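Local coordinates for protein endoglucanase (Clostridium thermocellum, PDB 2YIK) that probably hydrolyses internal beta-1,4-glucosidic bonds of cellulose, as a family 9 glycoside hydrolase bearing calcium and zinc ions, at residues K42-S47 with A504-C509; Y139-Q144 with A508-Y513; A398-A403 with N419-Q424. One frame throughout, in Å; residues are numbered along the deposited sequence.

Contact 1 (K42-S47 with A504-C509); sequences KALQYS and AFVGAC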
# COMPACT_ATOMS: atom_id res chain seq x y z
N LYS A 42 -2.57 -19.39 7.76
CA LYS A 42 -3.81 -19.30 7.01
C LYS A 42 -4.22 -17.84 6.85
O LYS A 42 -4.78 -17.45 5.83
CB LYS A 42 -4.91 -20.08 7.73
CG LYS A 42 -6.28 -19.92 7.10
CD LYS A 42 -7.37 -20.67 7.88
CE LYS A 42 -8.75 -20.18 7.44
NZ LYS A 42 -9.86 -20.98 8.05
N ALA A 43 -3.94 -17.03 7.87
CA ALA A 43 -4.29 -15.61 7.81
C ALA A 43 -3.50 -14.94 6.69
O ALA A 43 -4.04 -14.14 5.93
CB ALA A 43 -3.97 -14.95 9.15
N LEU A 44 -2.22 -15.29 6.59
CA LEU A 44 -1.36 -14.75 5.54
C LEU A 44 -1.92 -15.17 4.18
O LEU A 44 -2.11 -14.34 3.28
CB LEU A 44 0.07 -15.28 5.69
CG LEU A 44 1.03 -14.92 4.55
CD1 LEU A 44 1.12 -13.40 4.43
CD2 LEU A 44 2.41 -15.51 4.81
N GLN A 45 -2.19 -16.46 4.04
CA GLN A 45 -2.73 -16.99 2.80
C GLN A 45 -3.98 -16.22 2.38
O GLN A 45 -4.06 -15.70 1.27
CB GLN A 45 -3.07 -18.47 2.96
CG GLN A 45 -3.95 -19.02 1.85
CD GLN A 45 -4.44 -20.43 2.13
OE1 GLN A 45 -4.81 -20.76 3.26
NE2 GLN A 45 -4.46 -21.27 1.10
N TYR A 46 -4.95 -16.16 3.28
CA TYR A 46 -6.20 -15.47 3.00
C TYR A 46 -6.04 -13.97 2.72
O TYR A 46 -6.67 -13.44 1.81
CB TYR A 46 -7.18 -15.66 4.17
CG TYR A 46 -7.98 -16.94 4.11
CD1 TYR A 46 -7.36 -18.17 3.90
CD2 TYR A 46 -9.37 -16.93 4.28
CE1 TYR A 46 -8.09 -19.35 3.87
CE2 TYR A 46 -10.11 -18.10 4.25
CZ TYR A 46 -9.46 -19.31 4.05
OH TYR A 46 -10.19 -20.49 4.03
N SER A 47 -5.19 -13.30 3.49
CA SER A 47 -5.00 -11.85 3.34
C SER A 47 -4.78 -11.33 1.92
O SER A 47 -5.29 -10.27 1.58
CB SER A 47 -3.85 -11.35 4.24
OG SER A 47 -2.58 -11.74 3.76
N ALA A 504 -0.66 -3.50 5.20
CA ALA A 504 0.22 -3.87 6.30
C ALA A 504 -0.23 -5.19 6.93
O ALA A 504 0.56 -5.92 7.52
CB ALA A 504 0.26 -2.76 7.36
N PHE A 505 -1.52 -5.47 6.81
CA PHE A 505 -2.12 -6.69 7.35
C PHE A 505 -1.42 -7.94 6.79
O PHE A 505 -1.18 -8.90 7.52
CB PHE A 505 -3.63 -6.69 7.04
CG PHE A 505 -4.33 -8.00 7.32
CD1 PHE A 505 -4.17 -8.65 8.55
CD2 PHE A 505 -5.19 -8.55 6.38
CE1 PHE A 505 -4.85 -9.85 8.81
CE2 PHE A 505 -5.87 -9.74 6.63
CZ PHE A 505 -5.71 -10.39 7.85
N VAL A 506 -1.07 -7.91 5.50
CA VAL A 506 -0.40 -9.05 4.90
C VAL A 506 0.92 -9.30 5.61
O VAL A 506 1.20 -10.41 6.06
CB VAL A 506 -0.13 -8.82 3.39
CG1 VAL A 506 0.70 -9.97 2.82
CG2 VAL A 506 -1.45 -8.68 2.66
N GLY A 507 1.73 -8.25 5.72
CA GLY A 507 3.02 -8.35 6.37
C GLY A 507 2.96 -8.76 7.83
O GLY A 507 3.83 -9.50 8.31
N ALA A 508 1.94 -8.28 8.54
CA ALA A 508 1.78 -8.60 9.96
C ALA A 508 1.55 -10.10 10.14
O ALA A 508 2.08 -10.71 11.06
CB ALA A 508 0.61 -7.81 10.55
N CYS A 509 0.74 -10.68 9.26
CA CYS A 509 0.46 -12.12 9.32
C CYS A 509 1.76 -12.89 9.15
O CYS A 509 2.03 -13.82 9.91
CB CYS A 509 -0.52 -12.52 8.22
SG CYS A 509 -2.21 -11.91 8.45
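Leu-44 and Cys-509 mark the closest backbone approach of segments 42-47 and 504-509, two helical segments that run nearly antiparallel, with 155° between their N-to-C directions and axes 8.5 Å apart. CA of Leu-44 is 5.0 Å from CA of Cys-509, and the next matched pair, Ser-47 and Val-506, follows a turn along. The short spacing reflects small residues at the interface: Ala-43, Ser-47 and Cys-509 all point toward the opposite helix. Cys-509 presses its CB against the CA of Leu-44, while its SG, anti to the carbonyl carbon (chi1 -70°), lies 3.6 Å from CB of Ala-43. With CG anti to the backbone N (chi1 173°), Leu-44 brings its CD1 branch to 3.4 Å from the carbonyl O of Val-506 and also touches CG1 of that residue, the two side chains crossing at about a right angle. At the C-terminal end of helix 40-47, CB of Ser-47 meets CE2 of Phe-505 at 3.5 Å, and its OG lies against CG2 of Val-506. That hydroxyl is turned back on its own helix, where OG of Ser-47 donates to the carbonyl O of Leu-44 at 2.7 Å. Phe-145 of helix 142-147 packs on both Leu-44 and Val-506, and Met-425 of helix 416-428 packs on Phe-505 and Cys-509. All six touching residues are buried, and the helices are held together by apolar packing; the buried serine hydroxyl is satisfied within its own turn, so it can sit against the methyls of Val-506 without a polar partner from the opposite helix.

Contact 2 (Y139-Q144 with A508-Y513); sequences YEFKDQ and ACAGLY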
# COMPACT_ATOMS: atom_id res chain seq x y z
N TYR A 139 9.44 -8.12 1.50
CA TYR A 139 10.89 -7.93 1.61
C TYR A 139 11.40 -8.36 2.99
O TYR A 139 12.42 -9.03 3.09
CB TYR A 139 11.25 -6.47 1.35
CG TYR A 139 12.68 -6.10 1.70
CD1 TYR A 139 13.76 -6.54 0.93
CD2 TYR A 139 12.95 -5.31 2.81
CE1 TYR A 139 15.09 -6.21 1.28
CE2 TYR A 139 14.25 -4.97 3.17
CZ TYR A 139 15.32 -5.42 2.40
OH TYR A 139 16.60 -5.07 2.79
N GLU A 140 10.68 -7.96 4.04
CA GLU A 140 11.08 -8.28 5.41
C GLU A 140 10.88 -9.74 5.78
O GLU A 140 11.76 -10.35 6.39
CB GLU A 140 10.29 -7.44 6.42
CG GLU A 140 10.52 -5.95 6.36
CD GLU A 140 11.82 -5.51 7.02
OE1 GLU A 140 12.57 -6.36 7.53
OE2 GLU A 140 12.09 -4.30 7.03
N PHE A 141 9.73 -10.30 5.43
CA PHE A 141 9.42 -11.67 5.81
C PHE A 141 9.29 -12.69 4.67
O PHE A 141 8.46 -13.59 4.73
CB PHE A 141 8.13 -11.66 6.66
CG PHE A 141 8.15 -10.64 7.78
CD1 PHE A 141 9.13 -10.70 8.78
CD2 PHE A 141 7.22 -9.61 7.83
CE1 PHE A 141 9.18 -9.75 9.80
CE2 PHE A 141 7.26 -8.65 8.85
CZ PHE A 141 8.24 -8.72 9.83
N LYS A 142 10.14 -12.56 3.65
CA LYS A 142 10.11 -13.48 2.51
C LYS A 142 10.20 -14.95 2.96
O LYS A 142 9.54 -15.81 2.39
CB LYS A 142 11.26 -13.17 1.52
CG LYS A 142 10.98 -13.66 0.08
CD LYS A 142 12.20 -13.57 -0.87
CE LYS A 142 12.65 -12.14 -1.23
NZ LYS A 142 11.67 -11.01 -0.96
N ASP A 143 11.00 -15.23 3.98
CA ASP A 143 11.15 -16.60 4.47
C ASP A 143 9.81 -17.23 4.83
O ASP A 143 9.57 -18.40 4.52
CB ASP A 143 12.05 -16.65 5.71
CG ASP A 143 13.49 -16.38 5.38
OD1 ASP A 143 13.89 -16.60 4.22
OD2 ASP A 143 14.23 -15.95 6.29
N GLN A 144 8.95 -16.46 5.48
CA GLN A 144 7.64 -16.94 5.89
C GLN A 144 6.68 -17.13 4.73
O GLN A 144 5.87 -18.05 4.76
CB GLN A 144 7.03 -15.99 6.93
CG GLN A 144 7.65 -16.11 8.32
CD GLN A 144 9.13 -15.72 8.36
OE1 GLN A 144 9.50 -14.61 7.99
NE2 GLN A 144 9.97 -16.64 8.83
N ALA A 508 1.94 -8.28 8.54
CA ALA A 508 1.78 -8.60 9.96
C ALA A 508 1.55 -10.10 10.14
O ALA A 508 2.08 -10.71 11.06
CB ALA A 508 0.61 -7.81 10.55
N CYS A 509 0.74 -10.68 9.26
CA CYS A 509 0.46 -12.12 9.32
C CYS A 509 1.76 -12.89 9.15
O CYS A 509 2.03 -13.82 9.91
CB CYS A 509 -0.52 -12.52 8.22
SG CYS A 509 -2.21 -11.91 8.45
N ALA A 510 2.56 -12.50 8.15
CA ALA A 510 3.83 -13.15 7.89
C ALA A 510 4.76 -13.00 9.08
O ALA A 510 5.43 -13.95 9.48
CB ALA A 510 4.49 -12.55 6.64
N GLY A 511 4.80 -11.79 9.64
CA GLY A 511 5.65 -11.52 10.78
C GLY A 511 5.26 -12.33 12.00
O GLY A 511 6.13 -12.78 12.75
N LEU A 512 3.96 -12.49 12.22
CA LEU A 512 3.47 -13.27 13.36
C LEU A 512 3.80 -14.74 13.16
O LEU A 512 4.11 -15.45 14.11
CB LEU A 512 1.96 -13.08 13.52
CG LEU A 512 1.56 -11.73 14.12
CD1 LEU A 512 0.09 -11.47 13.88
CD2 LEU A 512 1.91 -11.72 15.60
N TYR A 513 3.72 -15.20 11.92
CA TYR A 513 4.03 -16.59 11.64
C TYR A 513 5.52 -16.81 11.89
O TYR A 513 5.94 -17.87 12.36
CB TYR A 513 3.72 -16.94 10.18
CG TYR A 513 3.94 -18.40 9.90
CD1 TYR A 513 3.06 -19.37 10.39
CD2 TYR A 513 5.06 -18.83 9.19
CE1 TYR A 513 3.30 -20.73 10.19
CE2 TYR A 513 5.31 -20.18 8.99
CZ TYR A 513 4.43 -21.13 9.49
OH TYR A 513 4.68 -22.46 9.28
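The ring of Phe-141 lies flat over the backbone of Gly-511, whose CA is 3.7 Å from the ring centroid and only 6° off the ring normal, a CH-pi contact centred on the face. The backbone N of Gly-511 is over the same face, nearer the rim, 3.7 Å from CD2 of Phe-141. With no side chain on Gly-511, the ring settles directly on the helix backbone. On the opposite face CB of the preceding residue, Glu-140, sits over the ring centre, and the phenyl group is therefore sandwiched between its own chain and the helix it meets. Phe-141 interrupts the helical course between helices 124-140 and 142-147, and at this junction its side chain points toward helix 499-516. CB of Phe-141 also touches CB of Ala-510, 3.7 Å away.

A turn further on, Gln-144 approaches Ala-510 and Tyr-513 with its aliphatic part. CG of Gln-144 is 3.3 Å from the carbonyl O of Ala-510 and 3.9 Å from CD2 of Tyr-513, reaching the tyrosine at the ring edge, in its plane. The tyrosine ring stands out from its helix with CG anti to the backbone N (chi1 -176°), which brings that edge beside the glutamine. Beyond CG the glutamine chain bends, and its amide plane is inclined 44° to the tyrosine ring; OE1 accepts a hydrogen bond from Arg-514, the next residue of helix 499-516.

Leu-401 and Leu-404 of helix 392-408 also pack on Phe-141, while Ala-41 of helix 40-47 touches Tyr-513. The break between helices 124-140 and 142-147 is thus packed against helix 499-516, with helices 392-408 and 40-47 alongside.

Contact 3 (A398-A403 with N419-Q424); sequences AAQLIA and NWARSQ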
# COMPACT_ATOMS: atom_id res chain seq x y z
N ALA A 398 -0.91 -1.88 10.97
CA ALA A 398 0.29 -1.16 10.54
C ALA A 398 1.24 -1.11 11.73
O ALA A 398 2.46 -1.25 11.58
CB ALA A 398 -0.06 0.24 10.09
N ALA A 399 0.69 -0.89 12.92
CA ALA A 399 1.50 -0.86 14.14
C ALA A 399 2.06 -2.26 14.37
O ALA A 399 3.20 -2.42 14.80
CB ALA A 399 0.66 -0.42 15.33
N GLN A 400 1.23 -3.27 14.11
CA GLN A 400 1.66 -4.66 14.28
C GLN A 400 2.86 -4.93 13.37
O GLN A 400 3.86 -5.53 13.79
CB GLN A 400 0.53 -5.62 13.91
CG GLN A 400 -0.63 -5.70 14.91
CD GLN A 400 -1.64 -6.77 14.53
OE1 GLN A 400 -1.26 -7.88 14.14
NE2 GLN A 400 -2.93 -6.46 14.65
N LEU A 401 2.76 -4.49 12.12
CA LEU A 401 3.84 -4.67 11.16
C LEU A 401 5.12 -4.04 11.68
O LEU A 401 6.16 -4.69 11.73
CB LEU A 401 3.48 -4.06 9.81
CG LEU A 401 4.56 -4.13 8.73
CD1 LEU A 401 4.91 -5.59 8.45
CD2 LEU A 401 4.07 -3.44 7.47
N ILE A 402 5.04 -2.77 12.09
CA ILE A 402 6.22 -2.07 12.61
C ILE A 402 6.77 -2.80 13.83
O ILE A 402 7.97 -2.92 14.00
CB ILE A 402 5.89 -0.61 13.02
CG1 ILE A 402 5.42 0.18 11.79
CG2 ILE A 402 7.12 0.05 13.67
CD1 ILE A 402 6.46 0.34 10.74
N ALA A 403 5.87 -3.30 14.68
CA ALA A 403 6.30 -4.02 15.87
C ALA A 403 7.11 -5.27 15.51
O ALA A 403 8.15 -5.54 16.12
CB ALA A 403 5.08 -4.43 16.69
N ASN A 419 4.77 -9.66 20.99
CA ASN A 419 3.76 -10.26 21.86
C ASN A 419 2.51 -9.40 21.83
O ASN A 419 1.39 -9.91 21.79
CB ASN A 419 4.28 -10.40 23.30
CG ASN A 419 5.47 -11.33 23.40
OD1 ASN A 419 5.64 -12.23 22.57
ND2 ASN A 419 6.31 -11.13 24.41
N TRP A 420 2.71 -8.08 21.86
CA TRP A 420 1.59 -7.15 21.81
C TRP A 420 0.88 -7.27 20.46
O TRP A 420 -0.36 -7.32 20.40
CB TRP A 420 2.07 -5.72 21.99
CG TRP A 420 1.01 -4.71 21.68
CD1 TRP A 420 -0.01 -4.32 22.48
CD2 TRP A 420 0.85 -3.99 20.44
NE1 TRP A 420 -0.81 -3.41 21.83
CE2 TRP A 420 -0.30 -3.18 20.58
CE3 TRP A 420 1.56 -3.95 19.24
CZ2 TRP A 420 -0.76 -2.34 19.56
CZ3 TRP A 420 1.11 -3.11 18.22
CH2 TRP A 420 -0.04 -2.32 18.39
N ALA A 421 1.67 -7.31 19.39
CA ALA A 421 1.11 -7.42 18.04
C ALA A 421 0.21 -8.65 17.96
O ALA A 421 -0.88 -8.61 17.39
CB ALA A 421 2.24 -7.52 17.01
N ARG A 422 0.69 -9.75 18.53
CA ARG A 422 -0.07 -11.00 18.53
C ARG A 422 -1.41 -10.85 19.25
O ARG A 422 -2.43 -11.35 18.77
CB ARG A 422 0.73 -12.11 19.20
CG ARG A 422 0.12 -13.47 18.97
CD ARG A 422 0.83 -14.58 19.73
NE ARG A 422 0.35 -15.89 19.29
CZ ARG A 422 0.85 -17.05 19.71
NH1 ARG A 422 1.85 -17.07 20.58
NH2 ARG A 422 0.37 -18.19 19.23
N SER A 423 -1.41 -10.17 20.39
CA SER A 423 -2.64 -9.97 21.13
C SER A 423 -3.63 -9.18 20.27
O SER A 423 -4.82 -9.44 20.28
CB SER A 423 -2.38 -9.23 22.45
OG SER A 423 -2.17 -7.84 22.25
N GLN A 424 -3.11 -8.23 19.49
CA GLN A 424 -3.98 -7.43 18.64
C GLN A 424 -4.51 -8.22 17.44
O GLN A 424 -5.69 -8.09 17.10
CB GLN A 424 -3.23 -6.17 18.16
CG GLN A 424 -2.86 -5.20 19.29
CD GLN A 424 -4.05 -4.82 20.17
OE1 GLN A 424 -4.16 -5.25 21.32
NE2 GLN A 424 -4.95 -4.01 19.62
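Gln-400 packs on Ala-421 where segments 398-403 and 419-424 come closest, CA of Gln-400 being 4.7 Å from CA of Ala-421. The segments run nearly antiparallel, at 152° and with 8.9 Å between axes. From the backbone, CB of Gln-400 first meets CB of Ala-421 at 4.0 Å. The next atom, CG, is placed anti to the carbonyl carbon (chi1 -73°), and from there the extended chain passes from Ala-421 to Gln-424, with CG near both CA and the carbonyl O of Ala-421. CD of Gln-400 continues past that carbonyl and comes within 4.0 Å of CB of Gln-424. At the tip the amide divides: OE1 of Gln-400 lies 3.4 Å from the O of Ala-421, a meeting of two acceptors that is not a hydrogen bond, whereas its NE2 rests 3.5 Å from CB of Gln-424. The amide nitrogen donates to OD1 of Asn-396, one turn earlier on its own helix, giving this buried group a polar partner and helping to fix its rotation.

Beside the glutamine, the indole of Trp-420 inserts toward helix 392-408. Its six-membered ring presents an edge to the alanine side chains, with CH2 of Trp-420 3.7 Å from CB of Ala-399 and CE3 more loosely facing CB of Ala-403. CG of Gln-424 lies over one indole face, displaced toward the rim. The methyls of Ala-403 and Ala-421 also meet, extending the apolar seam. Trp-372 packs on Ala-399 and Leu-369 on Ala-403, both from helix 363-373, and Leu-512 of helix 499-516 packs on Gln-400. The two segments form a helical hairpin, an arrangement that fits the (alpha/alpha)6 barrel of family 9 glycoside hydrolases, in which six inner helices are ringed by six outer ones and successive helices run antiparallel.

Overall arrangement
From the N terminus, helix 40-47 is the first element used: contact 1 joins it to helix 499-516, closing a loop of 456 residues that spans most of the catalytic domain. Contact 2 starts later, at the break between helices 124-140 and 142-147, but ends on the same C-terminal helix, sharing Ala-508 and Cys-509 with contact 1. Contact 3 is a local hairpin of helices 392-408 and 416-428, nested within both larger loops. The three sites are also in direct touch: Ala-504 packs on Ala-398, Leu-44 on Ala-510, and Leu-512 on Arg-422. Helix 499-516 thereby links two early parts of the chain to the late helices 392-408 and 416-428.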